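Local coordinates for glutamate racemase (Bacillus anthracis, PDB 2DWU), which belongs to the Asp/Glu/hydantoin racemase family and is built around two beta-sheets of parallel strands flanked by helices, at residues His237-Thr242 / Ile260-Val265. Numbering follows the deposited sequence. Where two conformers were deposited one is given.
Sequences HRFFTT and ISVDCV. With K (potassium ion), chain G.
Arg238 reaches along the sheet face to Asp263, its side chain long and flexible enough to skirt Ser261 and arrive at the carboxylate. Its CB leaves the strand with CG anti to the carbonyl carbon (chi1 -64°), and bends at chi2 and chi3 swing the guanidinium across toward Asp263. CD runs beside Ser261; NE donates to a water, which also hydrogen-bonds to Asp263 OD1. One face of the Arg238 guanidinium has Phe240 CZ above it, offset toward the rim. At the tip, Arg238 NH2 forms a salt bridge with Asp263 OD1 at 3.0 Å; the oxygen lies near the guanidinium plane but is met from above the carboxylate plane, the two planes standing 81° apart. Asp263 also lends its CB to the Phe240 ring, 3.7 Å from CD1.

Strands 238-241 and 262-264, joined through helix 245-256, form a parallel beta-alpha-beta unit at one edge of a six-stranded sheet. Phe239 N donates to Ser261 O and Phe239 O accepts from Asp263 N; Thr241 repeats the pattern with Asp263 O and Val265 N. On the helix side, Phe239 supplies a broad apolar ring, and Ile260 a branched chain whose CD1 sits over one face, 3.9 Å from the ring centroid, a CH-pi contact. Beta-branched Thr241 and Val262 suit extended backbone and meet there through CG2 and CG1, 4.0 Å apart. Where the strands end, the carbonyl oxygens Thr242 O and Val265 O bind the potassium ion at 2.9 and 3.0 Å, with Asp266 OD2 and waters completing the site, while Thr242 OG1 is hydrogen-bonded to Asp40.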
# COMPACT_ATOMS: atom_id res chain seq x y z
N HIS B 237 -11.52 14.42 16.12
CA HIS B 237 -10.07 14.64 16.07
C HIS B 237 -9.70 15.92 16.79
O HIS B 237 -10.51 16.86 16.83
CB HIS B 237 -9.67 14.75 14.60
CG HIS B 237 -10.21 13.63 13.79
ND1 HIS B 237 -9.89 12.32 14.06
CD2 HIS B 237 -11.15 13.61 12.82
CE1 HIS B 237 -10.62 11.53 13.29
NE2 HIS B 237 -11.40 12.29 12.53
N ARG B 238 -8.49 15.95 17.34
CA ARG B 238 -8.00 17.13 18.06
C ARG B 238 -6.69 17.58 17.44
O ARG B 238 -5.81 16.73 17.15
CB ARG B 238 -7.74 16.81 19.54
CG ARG B 238 -8.95 16.42 20.36
CD ARG B 238 -9.86 17.59 20.63
NE ARG B 238 -9.22 18.70 21.36
CZ ARG B 238 -8.92 18.72 22.66
NH1 ARG B 238 -9.19 17.67 23.44
NH2 ARG B 238 -8.36 19.80 23.19
N PHE B 239 -6.54 18.89 17.28
CA PHE B 239 -5.31 19.44 16.71
C PHE B 239 -4.70 20.43 17.69
O PHE B 239 -5.42 21.19 18.36
CB PHE B 239 -5.60 20.13 15.38
CG PHE B 239 -6.08 19.19 14.32
CD1 PHE B 239 -5.19 18.68 13.37
CD2 PHE B 239 -7.41 18.78 14.28
CE1 PHE B 239 -5.62 17.77 12.40
CE2 PHE B 239 -7.86 17.87 13.31
CZ PHE B 239 -6.95 17.36 12.36
N PHE B 240 -3.38 20.41 17.80
CA PHE B 240 -2.66 21.29 18.71
C PHE B 240 -1.50 21.96 17.97
O PHE B 240 -0.90 21.35 17.08
CB PHE B 240 -2.10 20.46 19.87
CG PHE B 240 -3.16 19.81 20.70
CD1 PHE B 240 -3.81 20.52 21.72
CD2 PHE B 240 -3.53 18.49 20.47
CE1 PHE B 240 -4.80 19.92 22.49
CE2 PHE B 240 -4.53 17.87 21.24
CZ PHE B 240 -5.17 18.60 22.25
N THR B 241 -1.20 23.20 18.33
CA THR B 241 -0.10 23.92 17.67
C THR B 241 0.68 24.74 18.68
O THR B 241 0.14 25.18 19.71
CB THR B 241 -0.63 24.86 16.58
OG1 THR B 241 0.48 25.55 15.98
CG2 THR B 241 -1.56 25.91 17.18
N THR B 242 1.96 24.93 18.39
CA THR B 242 2.79 25.73 19.28
C THR B 242 2.80 27.17 18.80
O THR B 242 3.32 28.06 19.48
CB THR B 242 4.24 25.25 19.33
OG1 THR B 242 4.76 25.18 17.99
CG2 THR B 242 4.34 23.88 20.04
N ILE B 260 -11.68 22.99 12.06
CA ILE B 260 -11.28 21.93 12.98
C ILE B 260 -11.04 22.46 14.39
O ILE B 260 -10.99 23.67 14.62
CB ILE B 260 -9.96 21.26 12.49
CG1 ILE B 260 -8.90 22.34 12.22
CG2 ILE B 260 -10.20 20.44 11.25
CD1 ILE B 260 -7.53 21.76 11.91
N SER B 261 -10.91 21.53 15.34
CA SER B 261 -10.66 21.90 16.73
C SER B 261 -9.17 22.14 16.92
O SER B 261 -8.36 21.22 16.77
CB SER B 261 -11.10 20.77 17.68
OG SER B 261 -10.61 20.99 18.99
N VAL B 262 -8.80 23.38 17.24
CA VAL B 262 -7.38 23.71 17.45
C VAL B 262 -7.11 24.36 18.80
O VAL B 262 -7.82 25.29 19.21
CB VAL B 262 -6.84 24.67 16.37
CG1 VAL B 262 -5.33 24.81 16.54
CG2 VAL B 262 -7.16 24.15 14.97
N ASP B 263 -6.09 23.86 19.49
CA ASP B 263 -5.70 24.40 20.79
C ASP B 263 -4.20 24.69 20.83
O ASP B 263 -3.43 24.09 20.07
CB ASP B 263 -6.07 23.43 21.92
CG ASP B 263 -7.56 23.45 22.24
OD1 ASP B 263 -8.26 22.51 21.87
OD2 ASP B 263 -8.01 24.44 22.86
N CYS B 264 -3.81 25.59 21.72
CA CYS B 264 -2.40 25.98 21.87
C CYS B 264 -1.69 25.05 22.84
O CYS B 264 -2.30 24.47 23.74
CB CYS B 264 -2.31 27.42 22.39
SG CYS B 264 -3.09 27.64 24.00
N VAL B 265 -0.38 24.91 22.66
CA VAL B 265 0.41 24.06 23.52
C VAL B 265 1.80 24.66 23.62
O VAL B 265 2.25 25.29 22.67
CB VAL B 265 0.53 22.62 22.95
CG1 VAL B 265 0.90 22.68 21.47
CG2 VAL B 265 1.61 21.84 23.69
K K G . 3.95 27.70 22.32
O HOH W 1 -11.06 18.65 14.68
O HOH W 2 -7.98 20.79 19.96
O HOH W 3 6.18 25.78 22.45
O HOH W 4 6.96 28.18 23.50